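Glutamine cyclotransferase (Zymomonas mobilis, PDB 3NOL) catalyses the cyclisation of N-terminal glutamine residues to pyroglutamate with release of ammonia, and is built as a calcium-binding beta-propeller. Local coordinates at residues A[64-68]-A[79-85]; A[96-100]-A[111-117]; A[120-124]-A[153-157]; A[146-150]-A[160-164]; A[192-196]-A[206-211]. One frame throughout, in Å; residues are numbered along the deposited sequence.

Contact 1: A[64-68]-A[79-85]; sequences RSSIR and QQIELGK
Ile67 and Ile81 form a hydrogen-bonded antiparallel pair in the hairpin of strands 64-70 and 77-82, an inner and an outermost strand of a four-stranded beta-propeller blade. The backbone ladder carries Ile67 N to Ile81 O (2.9 Å), the return bond from Ile81 N to Ile67 O, and Leu83 N to Ser65 O (2.8 Å). Apolar contact lies on the face of the two isoleucines, where CB of Ile67 rests on CG1 of Ile81; Trp112 of the next blade covers both.

Polar side chains occupy the other face. Gln80 runs extended beside Arg68, pointing the same way, and its OE1 takes two bonds from the guanidinium edge, from NE (3.2 Å) and NH2 (3.0 Å), both from one face of the amide, whose plane is turned 52° from the guanidinium. Arg68 NH1 is left to a salt bridge with Asp40, so Gln80 and Asp40 together probably fix the group's rotation. The Gln80 NE2 bond to Ser66 OG is weak.

At the strand end the Arg64 chain, bent at chi2 and chi3 (-70° and -71°), folds its guanidinium between Glu82 and Lys85. Glu82 OE2 sits over the centre of one face, 3.4 Å from Arg64 NH1, a salt bridge by charge alone; backbone of Lys85 covers the opposite face. In the guanidinium plane, Arg64 NH1 donates to Leu83 O at 2.9 Å.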
# COMPACT_ATOMS: atom_id res chain seq x y z
N ARG A 64 2.36 -17.79 5.91
CA ARG A 64 1.63 -17.96 4.65
C ARG A 64 1.04 -16.61 4.27
O ARG A 64 1.08 -15.67 5.07
CB ARG A 64 0.54 -19.05 4.75
CG ARG A 64 1.10 -20.49 4.79
CD ARG A 64 1.70 -20.91 3.45
NE ARG A 64 0.70 -21.13 2.40
CZ ARG A 64 -0.03 -22.24 2.25
NH1 ARG A 64 -0.92 -22.31 1.27
NH2 ARG A 64 0.12 -23.28 3.10
N SER A 65 0.51 -16.50 3.06
CA SER A 65 0.04 -15.20 2.57
C SER A 65 -1.40 -15.29 2.04
O SER A 65 -1.80 -16.28 1.40
CB SER A 65 1.03 -14.68 1.52
OG SER A 65 0.43 -13.85 0.55
N SER A 66 -2.19 -14.25 2.33
CA SER A 66 -3.59 -14.22 1.93
C SER A 66 -3.99 -12.86 1.33
O SER A 66 -3.37 -11.83 1.63
CB SER A 66 -4.47 -14.51 3.15
OG SER A 66 -4.44 -15.89 3.51
N ILE A 67 -5.05 -12.88 0.52
CA ILE A 67 -5.69 -11.66 0.04
C ILE A 67 -7.09 -11.67 0.67
O ILE A 67 -7.79 -12.68 0.58
CB ILE A 67 -5.80 -11.61 -1.53
CG1 ILE A 67 -4.42 -11.70 -2.22
CG2 ILE A 67 -6.60 -10.36 -1.97
CD1 ILE A 67 -3.34 -10.86 -1.65
N ARG A 68 -7.47 -10.59 1.34
CA ARG A 68 -8.77 -10.54 2.00
C ARG A 68 -9.57 -9.29 1.68
O ARG A 68 -8.99 -8.21 1.50
CB ARG A 68 -8.64 -10.66 3.52
CG ARG A 68 -7.66 -9.68 4.15
CD ARG A 68 -7.67 -9.67 5.69
NE ARG A 68 -7.60 -11.01 6.27
CZ ARG A 68 -7.15 -11.31 7.50
NH1 ARG A 68 -6.70 -10.36 8.35
NH2 ARG A 68 -7.18 -12.59 7.87
N GLN A 79 -14.20 -12.30 2.73
CA GLN A 79 -13.75 -13.16 1.63
C GLN A 79 -12.24 -13.25 1.72
O GLN A 79 -11.59 -12.25 1.99
CB GLN A 79 -14.16 -12.48 0.32
CG GLN A 79 -13.78 -13.18 -0.94
CD GLN A 79 -14.17 -12.32 -2.14
OE1 GLN A 79 -14.04 -11.10 -2.09
NE2 GLN A 79 -14.67 -12.95 -3.20
N GLN A 80 -11.67 -14.44 1.52
CA GLN A 80 -10.22 -14.55 1.60
C GLN A 80 -9.74 -15.69 0.73
O GLN A 80 -10.41 -16.72 0.67
CB GLN A 80 -9.81 -14.81 3.05
CG GLN A 80 -8.30 -14.75 3.32
CD GLN A 80 -8.00 -14.76 4.81
OE1 GLN A 80 -8.61 -13.98 5.58
NE2 GLN A 80 -7.05 -15.63 5.23
N ILE A 81 -8.59 -15.49 0.08
CA ILE A 81 -7.84 -16.59 -0.56
C ILE A 81 -6.47 -16.70 0.08
O ILE A 81 -5.91 -15.68 0.53
CB ILE A 81 -7.75 -16.46 -2.12
CG1 ILE A 81 -7.04 -15.17 -2.56
CG2 ILE A 81 -9.16 -16.62 -2.74
CD1 ILE A 81 -6.68 -15.09 -4.06
N GLU A 82 -5.96 -17.92 0.17
CA GLU A 82 -4.64 -18.17 0.69
C GLU A 82 -3.78 -18.62 -0.49
O GLU A 82 -4.11 -19.59 -1.19
CB GLU A 82 -4.70 -19.27 1.76
CG GLU A 82 -3.35 -19.57 2.36
CD GLU A 82 -3.38 -20.57 3.51
OE1 GLU A 82 -4.48 -21.06 3.90
OE2 GLU A 82 -2.27 -20.88 4.01
N LEU A 83 -2.68 -17.91 -0.72
CA LEU A 83 -1.79 -18.24 -1.83
C LEU A 83 -1.07 -19.55 -1.57
O LEU A 83 -0.84 -19.92 -0.42
CB LEU A 83 -0.77 -17.12 -2.05
CG LEU A 83 -1.33 -15.74 -2.44
CD1 LEU A 83 -0.22 -14.92 -3.07
CD2 LEU A 83 -2.53 -15.83 -3.38
N GLY A 84 -0.71 -20.24 -2.65
CA GLY A 84 0.10 -21.47 -2.54
C GLY A 84 1.36 -21.25 -1.70
O GLY A 84 1.93 -20.16 -1.67
N LYS A 85 1.79 -22.31 -1.02
CA LYS A 85 2.96 -22.22 -0.14
C LYS A 85 4.25 -21.75 -0.85
O LYS A 85 5.15 -21.23 -0.20
CB LYS A 85 3.17 -23.57 0.56
CG LYS A 85 3.13 -24.74 -0.39
CD LYS A 85 3.35 -26.07 0.33
CE LYS A 85 3.73 -27.14 -0.70
NZ LYS A 85 3.88 -28.48 -0.08
O HOH W 1 1.24 -18.51 0.97

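Contact 2: A[96-100]-A[111-117]; sequences KDKIV and VWNIRNL
Ile99 and Trp112 face each other as a hydrogen-bonded antiparallel pair in the hairpin of strands 98-103 and 108-113, the two inner strands of a four-stranded propeller blade. Their backbones are joined both ways by nearly straight bonds, Ile99 N to Trp112 O at 2.8 Å and Trp112 N to Ile99 O at 2.7 Å. Beyond the last strand pair, Ile114 N donates to Asp97 O (3.1 Å), carrying the connection into the loops.

The apolar contact gathers round Ile99. Its CG2, anti to the backbone N (CG1 has chi1 -62°), lies 4.0 Å from CE3 of the Trp112 indole, while CG1 and CD1 meet Ile114 and Leu117: Ile114 crosses at about a right angle and brings CD1 to 3.7 Å from Ile99 CG1. Phe49 of strand 44-51 also packs on Ile99, and the indole reaches Leu83 of the preceding blade, so this face forms part of the seam between blades. On the other face Val111 CG1 touches CB of Lys98, whose chain bends at chi2 and chi4 to bring NZ to 3.5 Å from Asp97 OD1 in a salt bridge. Where the Ile99 chain ends, its CD1 meets Leu117 CD2 at 3.8 Å.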
# COMPACT_ATOMS: atom_id res chain seq x y z
N LYS A 96 -9.59 -2.01 -13.12
CA LYS A 96 -10.91 -2.31 -13.65
C LYS A 96 -11.60 -3.30 -12.70
O LYS A 96 -11.71 -3.02 -11.50
CB LYS A 96 -10.82 -2.82 -15.11
CG LYS A 96 -10.27 -1.73 -16.08
CD LYS A 96 -10.08 -2.25 -17.49
CE LYS A 96 -9.64 -1.12 -18.41
NZ LYS A 96 -9.42 -1.59 -19.82
N ASP A 97 -12.04 -4.46 -13.20
CA ASP A 97 -12.74 -5.43 -12.35
C ASP A 97 -11.81 -6.57 -11.92
O ASP A 97 -12.24 -7.70 -11.64
CB ASP A 97 -14.03 -5.94 -13.04
CG ASP A 97 -13.77 -6.54 -14.41
OD1 ASP A 97 -12.65 -6.38 -14.93
OD2 ASP A 97 -14.71 -7.16 -14.98
N LYS A 98 -10.52 -6.25 -11.85
CA LYS A 98 -9.48 -7.19 -11.45
C LYS A 98 -8.73 -6.70 -10.22
O LYS A 98 -8.77 -5.51 -9.88
CB LYS A 98 -8.47 -7.38 -12.59
CG LYS A 98 -9.09 -7.67 -13.94
CD LYS A 98 -9.58 -9.10 -14.01
CE LYS A 98 -9.95 -9.51 -15.44
NZ LYS A 98 -11.41 -9.60 -15.64
N ILE A 99 -8.03 -7.62 -9.56
CA ILE A 99 -7.00 -7.26 -8.59
C ILE A 99 -5.70 -7.83 -9.14
O ILE A 99 -5.68 -8.97 -9.66
CB ILE A 99 -7.31 -7.80 -7.18
CG1 ILE A 99 -8.63 -7.17 -6.66
CG2 ILE A 99 -6.10 -7.54 -6.21
CD1 ILE A 99 -9.03 -7.65 -5.28
N VAL A 100 -4.65 -7.03 -9.05
CA VAL A 100 -3.31 -7.43 -9.48
C VAL A 100 -2.43 -7.47 -8.23
O VAL A 100 -2.54 -6.60 -7.34
CB VAL A 100 -2.72 -6.43 -10.51
CG1 VAL A 100 -1.35 -6.90 -10.97
CG2 VAL A 100 -3.69 -6.22 -11.71
N VAL A 111 -3.08 -12.02 -11.40
CA VAL A 111 -4.27 -11.24 -11.61
C VAL A 111 -5.46 -12.11 -11.22
O VAL A 111 -5.54 -13.26 -11.65
CB VAL A 111 -4.46 -10.80 -13.10
CG1 VAL A 111 -5.72 -9.94 -13.22
CG2 VAL A 111 -3.20 -10.05 -13.63
N TRP A 112 -6.32 -11.55 -10.36
CA TRP A 112 -7.56 -12.23 -9.94
C TRP A 112 -8.80 -11.43 -10.35
O TRP A 112 -8.79 -10.18 -10.38
CB TRP A 112 -7.57 -12.45 -8.41
CG TRP A 112 -6.35 -13.17 -7.82
CD1 TRP A 112 -6.18 -14.53 -7.66
CD2 TRP A 112 -5.20 -12.55 -7.21
NE1 TRP A 112 -4.98 -14.79 -7.03
CE2 TRP A 112 -4.35 -13.60 -6.76
CE3 TRP A 112 -4.79 -11.22 -7.04
CZ2 TRP A 112 -3.12 -13.35 -6.13
CZ3 TRP A 112 -3.57 -10.96 -6.42
CH2 TRP A 112 -2.75 -12.03 -5.95
N ASN A 113 -9.87 -12.15 -10.69
CA ASN A 113 -11.18 -11.51 -10.82
C ASN A 113 -11.63 -11.01 -9.46
O ASN A 113 -11.56 -11.74 -8.47
CB ASN A 113 -12.22 -12.47 -11.40
CG ASN A 113 -12.01 -12.78 -12.88
OD1 ASN A 113 -12.56 -13.76 -13.39
ND2 ASN A 113 -11.24 -11.96 -13.57
N ILE A 114 -12.12 -9.78 -9.38
CA ILE A 114 -12.50 -9.23 -8.08
C ILE A 114 -13.70 -9.94 -7.42
O ILE A 114 -13.75 -10.05 -6.19
CB ILE A 114 -12.64 -7.67 -8.09
CG1 ILE A 114 -12.53 -7.14 -6.64
CG2 ILE A 114 -13.93 -7.25 -8.76
CD1 ILE A 114 -11.98 -5.72 -6.51
N ARG A 115 -14.65 -10.43 -8.23
CA ARG A 115 -15.89 -11.02 -7.67
C ARG A 115 -15.62 -12.18 -6.68
O ARG A 115 -16.12 -12.15 -5.56
CB ARG A 115 -16.90 -11.46 -8.75
CG ARG A 115 -18.20 -11.97 -8.13
CD ARG A 115 -19.23 -12.56 -9.11
NE ARG A 115 -20.45 -12.90 -8.37
CZ ARG A 115 -21.39 -13.76 -8.77
NH1 ARG A 115 -22.47 -13.99 -8.02
NH2 ARG A 115 -21.23 -14.42 -9.93
N ASN A 116 -14.85 -13.19 -7.12
CA ASN A 116 -14.56 -14.37 -6.32
C ASN A 116 -13.06 -14.63 -6.11
O ASN A 116 -12.66 -15.68 -5.58
CB ASN A 116 -15.25 -15.62 -6.88
CG ASN A 116 -16.77 -15.59 -6.67
OD1 ASN A 116 -17.26 -15.45 -5.53
ND2 ASN A 116 -17.52 -15.73 -7.76
N LEU A 117 -12.23 -13.65 -6.49
CA LEU A 117 -10.76 -13.75 -6.32
C LEU A 117 -10.17 -14.99 -7.00
O LEU A 117 -9.15 -15.54 -6.55
CB LEU A 117 -10.34 -13.64 -4.84
CG LEU A 117 -10.89 -12.44 -4.06
CD1 LEU A 117 -10.55 -12.55 -2.56
CD2 LEU A 117 -10.40 -11.09 -4.62

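Contact 3: A[120-124]-A[153-157]; sequences VRSFN and PESLT. With GOL (glycerol), chain E.
Glu154 O is gripped by both terminal nitrogens of Arg121, at 2.9 Å from NH1 and 3.1 Å from NH2. The guanidinium comes end-on, and each donor lies in the carbonyl plane while the oxygen lies in the guanidinium plane. The fully extended arginine, with CG anti to the backbone N (chi1 -175°), reaches from the strand to the loop. NH1 also donates to O3 of a glycerol, probably from the crystallisation liquor, at 3.1 Å; the same glycerol gives a hydrogen bond from O2 to Pro153 O and one from O1 to the Glu154 carboxylate.

Leu156 fills the angle between Arg121 and Phe123. Its CD1 stands over the centre of the guanidinium face, 3.5 Å from Arg121 NH1, and the same methyl lies over one face of the Phe123 ring in a CH-pi contact, 3.8 Å from the centroid. A leucine in place of Arg121 would probably leave Glu154 O without its two donors and the loop freer to shift. Farther along, a water donates to both Asn124 O and Leu156 O.

Val120 and Arg121, on strand 119-124 at the outer edge of one propeller blade, both face Val111 of strand 108-113, a classic beta bulge. Strand 119-124 meets the loop between strands 147-151 and 158-166 of the next blade.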
# COMPACT_ATOMS: atom_id res chain seq x y z
N VAL A 120 -6.75 -15.58 -12.74
CA VAL A 120 -6.92 -15.60 -14.20
C VAL A 120 -5.61 -15.46 -15.01
O VAL A 120 -5.57 -15.78 -16.20
CB VAL A 120 -7.97 -14.57 -14.69
CG1 VAL A 120 -9.37 -14.94 -14.16
CG2 VAL A 120 -7.56 -13.12 -14.31
N ARG A 121 -4.54 -15.02 -14.35
CA ARG A 121 -3.27 -14.77 -15.04
C ARG A 121 -2.12 -14.77 -14.04
O ARG A 121 -2.31 -14.44 -12.86
CB ARG A 121 -3.34 -13.43 -15.77
CG ARG A 121 -2.16 -13.06 -16.64
CD ARG A 121 -2.46 -11.73 -17.30
NE ARG A 121 -1.36 -11.30 -18.17
CZ ARG A 121 -1.34 -10.15 -18.84
NH1 ARG A 121 -2.35 -9.29 -18.75
NH2 ARG A 121 -0.30 -9.85 -19.62
N SER A 122 -0.95 -15.18 -14.53
CA SER A 122 0.32 -14.87 -13.88
C SER A 122 1.21 -14.13 -14.88
O SER A 122 1.14 -14.38 -16.09
CB SER A 122 1.04 -16.14 -13.38
OG SER A 122 2.16 -15.77 -12.58
N PHE A 123 2.04 -13.23 -14.37
CA PHE A 123 2.93 -12.48 -15.22
C PHE A 123 4.29 -12.32 -14.55
O PHE A 123 4.37 -12.27 -13.32
CB PHE A 123 2.33 -11.10 -15.58
CG PHE A 123 2.17 -10.16 -14.40
CD1 PHE A 123 3.13 -9.15 -14.16
CD2 PHE A 123 1.09 -10.30 -13.51
CE1 PHE A 123 2.97 -8.27 -13.07
CE2 PHE A 123 0.92 -9.41 -12.42
CZ PHE A 123 1.87 -8.41 -12.20
N ASN A 124 5.35 -12.25 -15.36
CA ASN A 124 6.69 -12.04 -14.82
C ASN A 124 7.04 -10.56 -14.77
O ASN A 124 6.52 -9.75 -15.55
CB ASN A 124 7.76 -12.80 -15.62
CG ASN A 124 7.65 -14.30 -15.46
OD1 ASN A 124 7.11 -14.81 -14.47
ND2 ASN A 124 8.16 -15.02 -16.45
N PRO A 153 -1.21 -1.60 -18.33
CA PRO A 153 -2.11 -2.53 -17.62
C PRO A 153 -2.46 -3.79 -18.42
O PRO A 153 -2.91 -4.78 -17.84
CB PRO A 153 -3.37 -1.69 -17.35
CG PRO A 153 -3.01 -0.28 -17.76
CD PRO A 153 -1.89 -0.34 -18.71
N GLU A 154 -2.27 -3.75 -19.73
CA GLU A 154 -2.52 -4.94 -20.55
C GLU A 154 -1.31 -5.86 -20.61
O GLU A 154 -1.41 -7.05 -20.29
CB GLU A 154 -3.05 -4.55 -21.92
CG GLU A 154 -4.48 -3.93 -21.83
CD GLU A 154 -5.51 -4.90 -21.20
OE1 GLU A 154 -5.83 -5.93 -21.84
OE2 GLU A 154 -6.00 -4.64 -20.07
N SER A 155 -0.16 -5.32 -20.99
CA SER A 155 1.06 -6.14 -21.13
C SER A 155 1.69 -6.43 -19.77
O SER A 155 2.45 -7.40 -19.63
CB SER A 155 2.10 -5.46 -22.03
OG SER A 155 2.57 -4.24 -21.46
N LEU A 156 1.40 -5.56 -18.80
CA LEU A 156 1.95 -5.60 -17.44
C LEU A 156 3.48 -5.54 -17.51
O LEU A 156 4.17 -6.27 -16.80
CB LEU A 156 1.46 -6.83 -16.66
CG LEU A 156 -0.06 -6.84 -16.38
CD1 LEU A 156 -0.52 -8.25 -15.94
CD2 LEU A 156 -0.46 -5.75 -15.34
N THR A 157 3.98 -4.68 -18.39
CA THR A 157 5.40 -4.43 -18.53
C THR A 157 5.63 -2.93 -18.34
O THR A 157 4.72 -2.14 -18.64
CB THR A 157 5.92 -4.90 -19.90
OG1 THR A 157 5.24 -4.18 -20.95
CG2 THR A 157 5.69 -6.41 -20.07
C1 GOL E . -5.50 -6.08 -16.34
O1 GOL E . -6.60 -5.75 -17.18
C2 GOL E . -4.74 -7.30 -16.87
O2 GOL E . -4.26 -7.06 -18.18
C3 GOL E . -5.67 -8.51 -16.88
O3 GOL E . -4.85 -9.63 -17.03
O HOH W 2 6.67 -6.96 -15.87

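Contact 4: A[146-150]-A[160-164]; sequences PVLRF and RTITV
The Phe150 ring carries the Arg160 guanidinium flat over one face, planes 28° apart, with Arg160 CZ 4.4 Å from the ring centroid in a cation-pi stack. NH2 makes the closest approach, 3.4 Å from Phe150 CZ, and its hydrogen bond goes to Pro199 O, probably steadying the group. At the ring's edge, near its plane, Ile162 CD1 meets Phe150 CE2 at 3.8 Å. Arg160 bends at chi2 and chi3 (-127° and -53°) so that the guanidinium lies alongside the phenylalanine.

Both belong to the hairpin of strands 147-151 and 158-166 in one blade of the beta-propeller. Its ladder runs from Val164 N to Pro146 O (2.7 Å) through the reciprocal pair of Leu148 and Ile162 to the almost straight bond from Phe150 N to Arg160 O (2.9 Å). Leu148 continues the apolar face, its CD1 against Val164 CG2 at 3.7 Å, with Leu174 touching both. On the opposite face Arg149 lies beside Thr161 but sends its guanidinium to a salt bridge with Asp143 and a hydrogen bond to the backbone O of Asp126. There the methyls of Val147 and Thr161, CG1 and CG2, are pressed to 3.3 Å, tighter than usual van der Waals contact.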
# COMPACT_ATOMS: atom_id res chain seq x y z
N PRO A 146 14.85 3.21 -4.87
CA PRO A 146 14.27 4.51 -5.28
C PRO A 146 13.44 4.48 -6.57
O PRO A 146 12.84 5.50 -6.95
CB PRO A 146 15.51 5.40 -5.51
CG PRO A 146 16.59 4.75 -4.71
CD PRO A 146 16.32 3.25 -4.91
N VAL A 147 13.44 3.34 -7.25
CA VAL A 147 12.90 3.29 -8.62
C VAL A 147 11.43 2.86 -8.60
O VAL A 147 11.10 1.80 -8.02
CB VAL A 147 13.70 2.34 -9.51
CG1 VAL A 147 13.08 2.28 -10.92
CG2 VAL A 147 15.17 2.77 -9.59
N LEU A 148 10.56 3.67 -9.22
CA LEU A 148 9.16 3.30 -9.46
C LEU A 148 8.95 2.97 -10.94
O LEU A 148 9.51 3.63 -11.82
CB LEU A 148 8.21 4.44 -9.07
CG LEU A 148 8.14 4.88 -7.60
CD1 LEU A 148 7.18 6.08 -7.44
CD2 LEU A 148 7.69 3.69 -6.74
N ARG A 149 8.12 1.97 -11.21
CA ARG A 149 7.81 1.55 -12.57
C ARG A 149 6.33 1.70 -12.84
O ARG A 149 5.50 1.27 -12.01
CB ARG A 149 8.21 0.09 -12.78
CG ARG A 149 9.69 -0.10 -12.89
CD ARG A 149 10.00 -1.60 -12.83
NE ARG A 149 10.24 -2.09 -11.47
CZ ARG A 149 10.37 -3.37 -11.14
NH1 ARG A 149 10.63 -3.71 -9.89
NH2 ARG A 149 10.26 -4.33 -12.07
N PHE A 150 6.03 2.30 -13.99
CA PHE A 150 4.66 2.46 -14.46
C PHE A 150 4.43 1.35 -15.47
O PHE A 150 5.10 1.33 -16.52
CB PHE A 150 4.47 3.81 -15.15
CG PHE A 150 4.56 4.99 -14.22
CD1 PHE A 150 3.40 5.71 -13.88
CD2 PHE A 150 5.79 5.39 -13.69
CE1 PHE A 150 3.48 6.83 -13.03
CE2 PHE A 150 5.88 6.49 -12.83
CZ PHE A 150 4.73 7.22 -12.50
N ARG A 160 7.26 3.34 -18.36
CA ARG A 160 7.98 4.49 -17.79
C ARG A 160 8.66 4.07 -16.48
O ARG A 160 8.12 3.26 -15.72
CB ARG A 160 7.08 5.69 -17.50
CG ARG A 160 7.61 7.00 -18.10
CD ARG A 160 7.75 8.20 -17.13
NE ARG A 160 6.54 8.50 -16.38
CZ ARG A 160 6.39 9.50 -15.51
NH1 ARG A 160 7.36 10.38 -15.27
NH2 ARG A 160 5.24 9.62 -14.89
N THR A 161 9.83 4.61 -16.24
CA THR A 161 10.59 4.26 -15.04
C THR A 161 11.15 5.57 -14.51
O THR A 161 11.77 6.35 -15.27
CB THR A 161 11.71 3.25 -15.38
OG1 THR A 161 11.14 2.07 -15.97
CG2 THR A 161 12.52 2.86 -14.16
N ILE A 162 10.92 5.84 -13.22
CA ILE A 162 11.42 7.07 -12.60
C ILE A 162 12.18 6.76 -11.31
O ILE A 162 11.94 5.73 -10.69
CB ILE A 162 10.29 8.11 -12.32
CG1 ILE A 162 9.33 7.61 -11.23
CG2 ILE A 162 9.57 8.48 -13.65
CD1 ILE A 162 8.22 8.63 -10.81
N THR A 163 13.09 7.66 -10.95
CA THR A 163 13.90 7.51 -9.75
C THR A 163 13.44 8.57 -8.77
O THR A 163 13.41 9.78 -9.09
CB THR A 163 15.41 7.63 -10.06
OG1 THR A 163 15.79 6.61 -11.00
CG2 THR A 163 16.25 7.46 -8.80
N VAL A 164 13.08 8.13 -7.57
CA VAL A 164 12.53 9.03 -6.56
C VAL A 164 13.64 9.70 -5.77
O VAL A 164 14.59 9.03 -5.34
CB VAL A 164 11.49 8.33 -5.64
CG1 VAL A 164 10.99 9.30 -4.57
CG2 VAL A 164 10.32 7.77 -6.48

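Contact 5: A[192-196]-A[206-211]; sequences NKIVR and GIIDLN
The hairpin of strands 193-197 and 204-209 belongs to a propeller blade with strands 177-180 and 183-188; the N-terminal strand 28-38 runs parallel to 204-209 and joins it to the C-terminal strand 248-256. Alternating backbone bonds hold the hairpin: Ile194 and Ile208 exchange two, the shorter from Ile208 N to Ile194 O at 2.7 Å, while Arg196 N reaches Gly206 O and Leu210 N reaches Asn192 O.

On one face Ile194, Ile208 and Leu210 interlock: Ile194 CG2 meets Ile208 CD1, and Ile194 CD1 meets Leu210 CD1 at 3.7 Å. Arg196 crosses Ile208 at about a right angle, laying CG on the same CD1, while its head goes to Glu183 and to a cation-pi contact with Tyr29.

At the far end, Asn192 ND2 donates to Asn211 OD1 at 2.8 Å, from above the carbonyl plane, the two amides being almost perpendicular (88°). Asn211 is in turn fixed by Asp209, whose OD1 accepts from Asn211 N (3.0 Å, an Asx turn) and from Asn211 ND2 (2.9 Å), the two donors on opposite faces of the carboxylate. With an alanine at Asp209, Asn211 would probably be freer to turn and its bond to Asn192 weakened.

Asp209 OD2 pairs with Arg257. Both carboxylate oxygens are thus engaged, so the acid probably stays ionised while it links the turn to the C-terminal part of the chain.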
# COMPACT_ATOMS: atom_id res chain seq x y z
N ASN A 192 8.31 6.07 10.10
CA ASN A 192 6.92 6.45 10.36
C ASN A 192 6.45 7.57 9.45
O ASN A 192 5.57 8.37 9.80
CB ASN A 192 6.75 6.82 11.83
CG ASN A 192 6.90 5.63 12.71
OD1 ASN A 192 6.22 4.62 12.52
ND2 ASN A 192 7.82 5.71 13.66
N LYS A 193 7.06 7.64 8.27
CA LYS A 193 6.77 8.73 7.35
C LYS A 193 6.23 8.23 6.04
O LYS A 193 6.58 7.16 5.60
CB LYS A 193 7.99 9.60 7.14
CG LYS A 193 8.21 10.47 8.37
CD LYS A 193 9.59 10.95 8.43
CE LYS A 193 9.82 11.61 9.77
NZ LYS A 193 11.25 12.00 9.78
N ILE A 194 5.38 9.05 5.43
CA ILE A 194 4.86 8.77 4.12
C ILE A 194 5.24 9.92 3.23
O ILE A 194 5.00 11.08 3.58
CB ILE A 194 3.31 8.59 4.16
CG1 ILE A 194 2.94 7.31 4.95
CG2 ILE A 194 2.73 8.63 2.73
CD1 ILE A 194 1.47 7.24 5.30
N VAL A 195 5.90 9.62 2.12
CA VAL A 195 6.28 10.68 1.18
C VAL A 195 5.24 10.86 0.10
O VAL A 195 4.59 9.91 -0.34
CB VAL A 195 7.69 10.49 0.57
CG1 VAL A 195 8.77 10.59 1.67
CG2 VAL A 195 7.78 9.18 -0.22
N ARG A 196 5.08 12.11 -0.30
CA ARG A 196 4.19 12.50 -1.39
C ARG A 196 5.10 12.80 -2.58
O ARG A 196 5.97 13.66 -2.49
CB ARG A 196 3.38 13.74 -0.99
CG ARG A 196 2.59 13.55 0.31
CD ARG A 196 1.96 14.85 0.81
NE ARG A 196 0.87 15.27 -0.07
CZ ARG A 196 -0.15 16.03 0.31
NH1 ARG A 196 -1.10 16.33 -0.57
NH2 ARG A 196 -0.26 16.46 1.57
N GLY A 206 6.32 16.49 -0.42
CA GLY A 206 5.80 16.61 0.93
C GLY A 206 6.06 15.34 1.72
O GLY A 206 6.25 14.25 1.15
N ILE A 207 6.07 15.51 3.04
CA ILE A 207 6.33 14.40 3.93
C ILE A 207 5.28 14.42 5.02
O ILE A 207 5.12 15.41 5.75
CB ILE A 207 7.76 14.45 4.55
CG1 ILE A 207 8.85 14.44 3.45
CG2 ILE A 207 7.94 13.27 5.52
CD1 ILE A 207 10.20 15.06 3.89
N ILE A 208 4.57 13.29 5.13
CA ILE A 208 3.61 13.07 6.20
C ILE A 208 4.29 12.38 7.37
O ILE A 208 4.82 11.28 7.23
CB ILE A 208 2.43 12.23 5.69
CG1 ILE A 208 1.72 12.98 4.55
CG2 ILE A 208 1.48 11.87 6.85
CD1 ILE A 208 0.98 12.04 3.58
N ASP A 209 4.28 13.04 8.52
CA ASP A 209 4.97 12.53 9.71
C ASP A 209 3.96 11.84 10.64
O ASP A 209 3.16 12.52 11.31
CB ASP A 209 5.67 13.69 10.44
CG ASP A 209 6.50 13.24 11.63
OD1 ASP A 209 6.52 12.03 11.96
OD2 ASP A 209 7.15 14.12 12.26
N LEU A 210 3.96 10.51 10.66
CA LEU A 210 3.10 9.73 11.56
C LEU A 210 3.77 9.26 12.86
O LEU A 210 3.23 8.42 13.55
CB LEU A 210 2.45 8.54 10.82
CG LEU A 210 1.60 8.93 9.60
CD1 LEU A 210 0.92 7.70 8.98
CD2 LEU A 210 0.57 10.02 9.92
N ASN A 211 4.95 9.79 13.18
CA ASN A 211 5.58 9.45 14.45
C ASN A 211 4.64 9.77 15.60
O ASN A 211 3.98 10.82 15.59
CB ASN A 211 6.93 10.14 14.60
CG ASN A 211 8.02 9.41 13.85
OD1 ASN A 211 8.46 8.34 14.26
ND2 ASN A 211 8.47 9.99 12.74
O HOH W 3 10.21 7.96 11.29

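In the fold
Contacts 1, 2, 4 and 5 are each a hairpin within a separate blade of the beta-propeller, following one another round the ring in chain order; contact 3 bridges the blades of contacts 2 and 4. Contacts 1 and 2, centres 14 Å apart, touch across the seam between their blades. Contacts 2 and 3, centres 13 Å apart, share a sheet through strands 108-113 and 119-124. Contact 3 alternates with contact 4 along the sequence. Contact 5 lies across the chain's centre from contacts 1, 2 and 3, centres 29 to 31 Å apart. The hairpins each bring a side chain about 10 to 12 Å from the calcium ion; the inter-blade contacts and the pairing of terminal strands are consistent with closing the ring.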